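PDB 7A7E: diguanylate cyclase TpbB from Pseudomonas aeruginosa PAO1, which catalyses the condensation of two GTP molecules into the second messenger cyclic-di-GMP, and so helps control biofilm formation and persistence. Local coordinates for residues 50-55 with 148-153; 88-93 with 117-122; 142-147 with 166-171. All coordinates share one frame; numbering follows the deposited sequence.

Contact 1 of 3, residues 50-55 with 148-153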
loop_
_atom_site.group_PDB
_atom_site.type_symbol
_atom_site.label_atom_id
_atom_site.label_comp_id
_atom_site.label_asym_id
_atom_site.label_seq_id
_atom_site.Cartn_x
_atom_site.Cartn_y
_atom_site.Cartn_z
ATOM N N GLU A 50 5.161 20.921 4.626
ATOM C CA GLU A 50 4.001 20.077 4.883
ATOM C C GLU A 50 4.403 18.596 4.960
ATOM O O GLU A 50 5.575 18.253 4.796
ATOM C CB GLU A 50 2.924 20.374 3.831
ATOM C CG GLU A 50 1.503 20.148 4.328
ATOM C CD GLU A 50 0.990 21.137 5.367
ATOM O OE1 GLU A 50 0.941 22.344 5.048
ATOM O OE2 GLU A 50 0.641 20.698 6.497
ATOM N N GLN A 51 3.420 17.715 5.213
ATOM C CA GLN A 51 3.658 16.290 5.396
ATOM C C GLN A 51 3.040 15.460 4.265
ATOM O O GLN A 51 1.993 15.819 3.715
ATOM C CB GLN A 51 3.038 15.843 6.716
ATOM C CG GLN A 51 3.946 16.010 7.920
ATOM C CD GLN A 51 3.386 15.223 9.078
ATOM O OE1 GLN A 51 2.226 15.388 9.473
ATOM N NE2 GLN A 51 4.205 14.332 9.616
ATOM N N LEU A 52 3.688 14.329 3.943
ATOM C CA LEU A 52 3.101 13.308 3.086
ATOM C C LEU A 52 3.416 11.899 3.600
ATOM O O LEU A 52 4.299 11.712 4.432
ATOM C CB LEU A 52 3.532 13.512 1.626
ATOM C CG LEU A 52 5.010 13.362 1.280
ATOM C CD1 LEU A 52 5.404 11.898 1.151
ATOM C CD2 LEU A 52 5.269 14.054 -0.039
ATOM N N ALA A 53 2.680 10.896 3.102
ATOM C CA ALA A 53 2.900 9.521 3.537
ATOM C C ALA A 53 2.970 8.568 2.343
ATOM O O ALA A 53 2.257 8.740 1.352
ATOM C CB ALA A 53 1.833 9.094 4.524
ATOM N N VAL A 54 3.838 7.551 2.464
ATOM C CA VAL A 54 3.868 6.442 1.523
ATOM C C VAL A 54 3.377 5.176 2.226
ATOM O O VAL A 54 3.834 4.823 3.315
ATOM C CB VAL A 54 5.258 6.214 0.904
ATOM C CG1 VAL A 54 5.189 5.210 -0.231
ATOM C CG2 VAL A 54 5.878 7.498 0.404
ATOM N N LEU A 55 2.443 4.494 1.562
ATOM C CA LEU A 55 1.915 3.225 2.017
ATOM C C LEU A 55 2.370 2.138 1.050
ATOM O O LEU A 55 2.177 2.245 -0.157
ATOM C CB LEU A 55 0.391 3.341 2.021
ATOM C CG LEU A 55 -0.260 3.746 3.345
ATOM C CD1 LEU A 55 0.431 4.930 3.993
ATOM C CD2 LEU A 55 -1.741 4.033 3.149
ATOM N N ALA A 148 5.419 4.937 5.736
ATOM C CA ALA A 148 6.587 5.774 5.970
ATOM C C ALA A 148 6.211 7.236 5.757
ATOM O O ALA A 148 5.802 7.618 4.659
ATOM C CB ALA A 148 7.734 5.375 5.077
ATOM N N LEU A 149 6.384 8.031 6.823
ATOM C CA LEU A 149 6.070 9.451 6.852
ATOM C C LEU A 149 7.227 10.314 6.349
ATOM O O LEU A 149 8.413 9.999 6.534
ATOM C CB LEU A 149 5.710 9.838 8.281
ATOM C CG LEU A 149 4.529 9.066 8.840
ATOM C CD1 LEU A 149 4.369 9.372 10.311
ATOM C CD2 LEU A 149 3.257 9.425 8.089
ATOM N N TYR A 150 6.824 11.414 5.702
ATOM C CA TYR A 150 7.681 12.553 5.438
ATOM C C TYR A 150 7.220 13.739 6.288
ATOM O O TYR A 150 6.025 14.010 6.414
ATOM C CB TYR A 150 7.731 12.894 3.948
ATOM C CG TYR A 150 8.529 14.137 3.682
ATOM C CD1 TYR A 150 9.901 14.071 3.509
ATOM C CD2 TYR A 150 7.921 15.382 3.659
ATOM C CE1 TYR A 150 10.653 15.215 3.290
ATOM C CE2 TYR A 150 8.660 16.537 3.449
ATOM C CZ TYR A 150 10.030 16.454 3.258
ATOM O OH TYR A 150 10.753 17.594 3.036
ATOM N N PRO A 151 8.160 14.473 6.925
ATOM C CA PRO A 151 9.579 14.125 6.867
ATOM C C PRO A 151 10.169 13.286 8.008
ATOM O O PRO A 151 11.368 13.037 7.996
ATOM C CB PRO A 151 10.164 15.537 6.809
ATOM C CG PRO A 151 9.290 16.325 7.774
ATOM C CD PRO A 151 7.913 15.706 7.689
ATOM N N GLU A 152 9.341 12.796 8.950
ATOM C CA GLU A 152 9.805 11.996 10.082
ATOM C C GLU A 152 10.769 10.876 9.689
ATOM O O GLU A 152 11.682 10.606 10.454
ATOM C CB GLU A 152 8.685 11.296 10.853
ATOM C CG GLU A 152 7.798 12.223 11.652
ATOM C CD GLU A 152 6.606 12.809 10.904
ATOM O OE1 GLU A 152 5.466 12.723 11.434
ATOM O OE2 GLU A 152 6.813 13.366 9.803
ATOM N N HIS A 153 10.553 10.163 8.571
ATOM C CA HIS A 153 11.385 8.983 8.361
ATOM C C HIS A 153 12.474 9.224 7.321
ATOM O O HIS A 153 13.604 8.765 7.474
ATOM C CB HIS A 153 10.570 7.747 7.962
ATOM C CG HIS A 153 9.534 7.362 8.947
ATOM N ND1 HIS A 153 8.214 7.193 8.585
ATOM C CD2 HIS A 153 9.609 7.117 10.270
ATOM C CE1 HIS A 153 7.506 6.855 9.644
ATOM N NE2 HIS A 153 8.342 6.813 10.697
#
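Val-54 and Ala-148 form a hydrogen-bonded antiparallel pair with a nearly straight bond from Val-54 N to Ala-148 O (2.9 Å, 177°) and the return bond from Ala-148 N to Val-54 O, also 2.9 Å. Further along the ladder, Tyr-150 N donates to Leu-52 O at 2.8 Å, whereas the reverse bond, Leu-52 N to Tyr-150 O, is long and weak. Ala-53 and Leu-149 make the non-hydrogen-bonded pair between.

Apolar packing falls on two faces. Ala-53 CB touches the CD2 branch of Leu-149 on one. On the other, Leu-52 CD1 rests 3.8 Å from Tyr-150 CB. The Tyr-150 ring stands off this face with CG opposite the backbone N (chi1 175°), and its edge comes to Glu-50 O. One face of the ring carries Pro-151 CB, 3.4 Å above the ring plane and over the centre, an overlap that goes with the cis peptide joining Tyr-150 to Pro-151.

The polar side chains meet at the turn. Gln-51 reaches across with an extended chain and lays its CG over Tyr-150 O; its NE2 makes a weak hydrogen bond to Glu-152 OE2 (2.8 Å), the amide and carboxylate nearly coplanar, 18° apart. His-153 curls back, and Leu-149 N donates to His-153 ND1 at 2.7 Å, which is consistent with ND1 carrying no proton.

Strand 51-59 is the middle strand of the five-stranded GGDEF-domain sheet and 143-150 its neighbour, next to 179-181. Helix 31-47 covers Leu-52, Val-54 and Tyr-150 through Leu-38 and Leu-42, helix 157-174 covers Ala-148, and strand 102-110 pairs with the other edge of strand 51-59, Ala-53 bonding to Leu-107.

Contact 2 of 3, residues 88-93 with 117-122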
loop_
_atom_site.group_PDB
_atom_site.type_symbol
_atom_site.label_atom_id
_atom_site.label_comp_id
_atom_site.label_asym_id
_atom_site.label_seq_id
_atom_site.Cartn_x
_atom_site.Cartn_y
_atom_site.Cartn_z
ATOM N N GLN A 88 -10.734 4.641 -0.583
ATOM C CA GLN A 88 -10.438 5.141 0.746
ATOM C C GLN A 88 -9.558 6.376 0.626
ATOM O O GLN A 88 -9.249 7.034 1.617
ATOM C CB GLN A 88 -9.780 4.029 1.562
ATOM C CG GLN A 88 -10.481 3.800 2.883
ATOM C CD GLN A 88 -11.893 3.322 2.667
ATOM O OE1 GLN A 88 -12.235 2.782 1.619
ATOM N NE2 GLN A 88 -12.720 3.495 3.683
ATOM N N LEU A 89 -9.170 6.672 -0.612
ATOM C CA LEU A 89 -8.275 7.775 -0.899
ATOM C C LEU A 89 -9.080 9.040 -1.176
ATOM O O LEU A 89 -10.307 9.024 -1.222
ATOM C CB LEU A 89 -7.437 7.391 -2.118
ATOM C CG LEU A 89 -6.602 6.127 -1.949
ATOM C CD1 LEU A 89 -5.547 6.042 -3.033
ATOM C CD2 LEU A 89 -5.948 6.120 -0.580
ATOM N N ARG A 90 -8.357 10.143 -1.351
ATOM C CA ARG A 90 -8.964 11.375 -1.807
ATOM C C ARG A 90 -8.406 11.663 -3.199
ATOM O O ARG A 90 -7.386 11.100 -3.582
ATOM C CB ARG A 90 -8.772 12.458 -0.737
ATOM C CG ARG A 90 -7.400 13.112 -0.759
ATOM C CD ARG A 90 -7.093 13.933 0.474
ATOM N NE ARG A 90 -6.819 13.093 1.628
ATOM C CZ ARG A 90 -5.608 12.762 2.060
ATOM N NH1 ARG A 90 -4.517 13.188 1.438
ATOM N NH2 ARG A 90 -5.503 12.002 3.128
ATOM N N GLU A 91 -9.101 12.519 -3.956
ATOM C CA GLU A 91 -8.803 12.734 -5.362
ATOM C C GLU A 91 -7.324 13.055 -5.534
ATOM O O GLU A 91 -6.765 12.906 -6.620
ATOM C CB GLU A 91 -9.722 13.820 -5.928
ATOM C CG GLU A 91 -11.198 13.432 -5.941
ATOM C CD GLU A 91 -11.581 12.174 -6.716
ATOM O OE1 GLU A 91 -11.023 11.941 -7.823
ATOM O OE2 GLU A 91 -12.447 11.427 -6.217
ATOM N N SER A 92 -6.699 13.456 -4.426
ATOM C CA SER A 92 -5.361 14.012 -4.443
ATOM C C SER A 92 -4.297 12.915 -4.274
ATOM O O SER A 92 -3.156 13.088 -4.711
ATOM C CB SER A 92 -5.293 15.129 -3.434
ATOM O OG SER A 92 -5.489 14.667 -2.103
ATOM N N ASP A 93 -4.704 11.771 -3.692
ATOM C CA ASP A 93 -3.865 10.622 -3.385
ATOM C C ASP A 93 -3.659 9.753 -4.625
ATOM O O ASP A 93 -4.358 9.919 -5.610
ATOM C CB ASP A 93 -4.505 9.790 -2.277
ATOM C CG ASP A 93 -4.728 10.578 -0.998
ATOM O OD1 ASP A 93 -3.850 11.415 -0.639
ATOM O OD2 ASP A 93 -5.780 10.355 -0.364
ATOM N N LEU A 117 -2.172 6.887 9.361
ATOM C CA LEU A 117 -2.614 5.730 10.125
ATOM C C LEU A 117 -4.089 5.451 9.843
ATOM O O LEU A 117 -4.447 4.328 9.509
ATOM C CB LEU A 117 -2.421 5.955 11.630
ATOM C CG LEU A 117 -0.991 6.107 12.152
ATOM C CD1 LEU A 117 -1.053 6.492 13.608
ATOM C CD2 LEU A 117 -0.171 4.829 12.007
ATOM N N ARG A 118 -4.930 6.482 10.006
ATOM C CA ARG A 118 -6.375 6.358 9.916
ATOM C C ARG A 118 -6.751 5.790 8.552
ATOM O O ARG A 118 -7.556 4.858 8.475
ATOM C CB ARG A 118 -7.051 7.718 10.124
ATOM C CG ARG A 118 -7.706 7.918 11.487
ATOM C CD ARG A 118 -6.965 8.793 12.486
ATOM N NE ARG A 118 -7.162 10.233 12.346
ATOM C CZ ARG A 118 -7.703 11.045 13.260
ATOM N NH1 ARG A 118 -8.119 10.582 14.429
ATOM N NH2 ARG A 118 -7.814 12.337 13.002
ATOM N N ILE A 119 -6.162 6.344 7.481
ATOM C CA ILE A 119 -6.497 5.869 6.146
ATOM C C ILE A 119 -6.135 4.391 6.029
ATOM O O ILE A 119 -6.973 3.592 5.614
ATOM C CB ILE A 119 -5.837 6.713 5.045
ATOM C CG1 ILE A 119 -6.533 8.063 4.888
ATOM C CG2 ILE A 119 -5.807 5.958 3.725
ATOM C CD1 ILE A 119 -5.603 9.161 4.443
ATOM N N ALA A 120 -4.899 4.046 6.434
ATOM C CA ALA A 120 -4.439 2.662 6.481
ATOM C C ALA A 120 -5.451 1.763 7.199
ATOM O O ALA A 120 -5.755 0.652 6.732
ATOM C CB ALA A 120 -3.075 2.574 7.125
ATOM N N ASP A 121 -5.962 2.256 8.335
ATOM C CA ASP A 121 -6.905 1.511 9.144
ATOM C C ASP A 121 -8.160 1.244 8.328
ATOM O O ASP A 121 -8.749 0.166 8.415
ATOM C CB ASP A 121 -7.312 2.290 10.390
ATOM C CG ASP A 121 -6.170 2.588 11.341
ATOM O OD1 ASP A 121 -5.198 1.807 11.341
ATOM O OD2 ASP A 121 -6.275 3.598 12.078
ATOM N N ASN A 122 -8.552 2.238 7.529
ATOM C CA ASN A 122 -9.755 2.078 6.734
ATOM C C ASN A 122 -9.522 1.108 5.579
ATOM O O ASN A 122 -10.394 0.295 5.301
ATOM C CB ASN A 122 -10.333 3.417 6.291
ATOM C CG ASN A 122 -10.483 4.374 7.445
ATOM O OD1 ASN A 122 -10.821 3.981 8.556
ATOM N ND2 ASN A 122 -10.220 5.634 7.184
#
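Ile-119 carries most of this contact, touching three consecutive residues of the loop 88-93 with its two methyl ends. Its CG2 branch, placed opposite the backbone N, faces the loop backbone at Gln-88 O (4.2 Å) and meets the CD2 methyl of Leu-89 at 4.3 Å, a light apolar touch. The longer branch extends the other way: CD1 comes to NH2 of Arg-90 at 3.1 Å, approaching the guanidinium obliquely, with the two side chains crossing at about a right angle.

That guanidinium is steadied within its own loop. Residues Arg-90 to Asp-93 form a type I beta turn closed by Asp-93 N to Arg-90 O, and the Asp-93 carboxylate folds back to accept Arg-90 N on OD2 (2.8 Å, 162°). The same OD2 sits over one face of the guanidinium. OD1 is 2.8 Å from Arg-90 NH1, a salt bridge of charges alone, since the oxygen lies well out of the guanidinium plane.

One helical turn on, Asn-122 points its CB at the loop and meets Gln-88 CG at 3.4 Å. Both are aliphatic carbons, and the two chains cross nearly perpendicularly where they touch.

The loop links helix 62-86 to the edge strand 94-99. Leu-89 and Ile-119 both also rest on Leu-107 of strand 102-110, which brings loop and helix 113-126 together over the sheet, while Asp-121 on the same helix forms a salt bridge with Arg-179 of strand 179-181.

Contact 3 of 3, residues 142-147 with 166-171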
loop_
_atom_site.group_PDB
_atom_site.type_symbol
_atom_site.label_atom_id
_atom_site.label_comp_id
_atom_site.label_asym_id
_atom_site.label_seq_id
_atom_site.Cartn_x
_atom_site.Cartn_y
_atom_site.Cartn_z
ATOM N N SER A 142 -6.659 -10.431 3.735
ATOM C CA SER A 142 -6.140 -9.290 4.469
ATOM C C SER A 142 -5.177 -8.540 3.575
ATOM O O SER A 142 -4.654 -9.092 2.618
ATOM C CB SER A 142 -5.373 -9.684 5.704
ATOM O OG SER A 142 -6.081 -10.596 6.512
ATOM N N LEU A 143 -4.905 -7.299 3.956
ATOM C CA LEU A 143 -3.722 -6.646 3.443
ATOM C C LEU A 143 -2.771 -6.372 4.602
ATOM O O LEU A 143 -3.173 -6.201 5.752
ATOM C CB LEU A 143 -4.133 -5.338 2.763
ATOM C CG LEU A 143 -5.393 -5.420 1.913
ATOM C CD1 LEU A 143 -6.054 -4.062 1.859
ATOM C CD2 LEU A 143 -5.074 -5.907 0.511
ATOM N N THR A 144 -1.492 -6.317 4.257
ATOM C CA THR A 144 -0.500 -5.796 5.169
ATOM C C THR A 144 0.053 -4.497 4.594
ATOM O O THR A 144 0.343 -4.405 3.388
ATOM C CB THR A 144 0.544 -6.872 5.455
ATOM O OG1 THR A 144 -0.189 -7.892 6.140
ATOM C CG2 THR A 144 1.692 -6.349 6.291
ATOM N N ILE A 145 0.173 -3.504 5.488
ATOM C CA ILE A 145 0.501 -2.137 5.111
ATOM C C ILE A 145 1.682 -1.645 5.942
ATOM O O ILE A 145 1.617 -1.577 7.169
ATOM C CB ILE A 145 -0.712 -1.197 5.248
ATOM C CG1 ILE A 145 -1.897 -1.680 4.411
ATOM C CG2 ILE A 145 -0.292 0.211 4.872
ATOM C CD1 ILE A 145 -3.189 -0.921 4.646
ATOM N N GLY A 146 2.757 -1.285 5.243
ATOM C CA GLY A 146 3.835 -0.532 5.855
ATOM C C GLY A 146 3.691 0.940 5.505
ATOM O O GLY A 146 3.370 1.261 4.367
ATOM N N ILE A 147 3.918 1.817 6.493
ATOM C CA ILE A 147 3.759 3.253 6.312
ATOM C C ILE A 147 5.051 4.008 6.618
ATOM O O ILE A 147 5.665 3.804 7.660
ATOM C CB ILE A 147 2.648 3.754 7.233
ATOM C CG1 ILE A 147 1.369 2.946 7.023
ATOM C CG2 ILE A 147 2.464 5.240 7.000
ATOM C CD1 ILE A 147 0.465 2.905 8.220
ATOM N N MET A 166 10.112 -1.900 3.914
ATOM C CA MET A 166 10.629 -2.689 5.015
ATOM C C MET A 166 9.568 -2.817 6.102
ATOM O O MET A 166 9.414 -3.896 6.695
ATOM C CB MET A 166 11.917 -2.098 5.599
ATOM C CG MET A 166 13.106 -2.101 4.635
ATOM S SD MET A 166 13.385 -3.579 3.592
ATOM C CE MET A 166 13.653 -4.760 4.904
ATOM N N ALA A 167 8.835 -1.716 6.342
ATOM C CA ALA A 167 7.860 -1.698 7.425
ATOM C C ALA A 167 6.809 -2.763 7.131
ATOM O O ALA A 167 6.327 -3.472 8.018
ATOM C CB ALA A 167 7.234 -0.334 7.580
ATOM N N MET A 168 6.508 -2.899 5.841
ATOM C CA MET A 168 5.542 -3.892 5.423
ATOM C C MET A 168 6.092 -5.288 5.726
ATOM O O MET A 168 5.382 -6.124 6.286
ATOM C CB MET A 168 5.212 -3.711 3.939
ATOM C CG MET A 168 4.117 -4.611 3.467
ATOM S SD MET A 168 4.815 -5.715 2.256
ATOM C CE MET A 168 4.724 -4.621 0.838
ATOM N N TYR A 169 7.377 -5.516 5.405
ATOM C CA TYR A 169 7.942 -6.832 5.611
ATOM C C TYR A 169 7.791 -7.169 7.081
ATOM O O TYR A 169 7.279 -8.233 7.442
ATOM C CB TYR A 169 9.423 -6.892 5.220
ATOM C CG TYR A 169 10.150 -8.113 5.730
ATOM C CD1 TYR A 169 9.960 -9.359 5.152
ATOM C CD2 TYR A 169 11.002 -8.034 6.823
ATOM C CE1 TYR A 169 10.609 -10.486 5.633
ATOM C CE2 TYR A 169 11.656 -9.153 7.315
ATOM C CZ TYR A 169 11.463 -10.388 6.719
ATOM O OH TYR A 169 12.116 -11.486 7.208
ATOM N N ILE A 170 8.254 -6.226 7.904
ATOM C CA ILE A 170 8.235 -6.445 9.333
ATOM C C ILE A 170 6.800 -6.746 9.750
ATOM O O ILE A 170 6.579 -7.694 10.495
ATOM C CB ILE A 170 8.841 -5.255 10.090
ATOM C CG1 ILE A 170 10.334 -5.131 9.792
ATOM C CG2 ILE A 170 8.587 -5.396 11.577
ATOM C CD1 ILE A 170 10.960 -3.851 10.280
ATOM N N ALA A 171 5.835 -5.981 9.221
ATOM C CA ALA A 171 4.441 -6.189 9.585
ATOM C C ALA A 171 3.936 -7.587 9.200
ATOM O O ALA A 171 3.290 -8.246 10.016
ATOM C CB ALA A 171 3.584 -5.103 8.991
#
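Thr-144 points its CB at the helix and delivers its methyl there: CG2, opposite the backbone N (chi1 -65° for OG1), lies 3.5 Å from Ala-171 CB and 3.7 Å from Met-168 O. The hydroxyl is turned from this apolar touch and, though buried, is satisfied by bonds with Gly-177 N and Asp-60 OD1.

Two residues along the strand, Gly-146 meets the helix with bare backbone. Its CA is 3.6 Å from Met-168 N and 3.8 Å from Ala-167 CB, which allows the short axes of strand and helix to approach to 6.0 Å, at 138°. Met-168 runs alongside, with CB 3.7 Å from Gly-146 N and CG 3.8 Å from Thr-144 O, then bends at chi2 and chi3; the side chain also touches Phe-56 and Asp-58 of strand 51-59.

Small residues on both sides, Gly-146 against Ala-167 and Ala-171, thus seat helix 157-174 close on the sheet. It is the connecting helix of a beta-alpha-beta crossover from strand 143-150 to the parallel strand 179-181, in the GGDEF domain, and the side chain of Met-168 lies about 8 Å from the bound magnesium ion.

How the contacts relate
From the N terminus, 50-55 opens contact 1, whose long loop closes only at 148-153. Within that loop, 88-93 and 117-122 close contact 2, tying the link before strand 94-99 to helix 113-126. Contact 3 then opens at 142-147, before contact 1 has closed, and ends at 166-171, so contacts 1 and 3 cross while 2 and 3 follow in series. Strand 143-150 serves both crossing contacts: one edge pairs with strand 51-59, and one face takes helix 157-174. Its other face, with Ile-145 and Ile-147, packs on Ala-120 of contact 2's helix and on Leu-55, so the sheet is layered between helices.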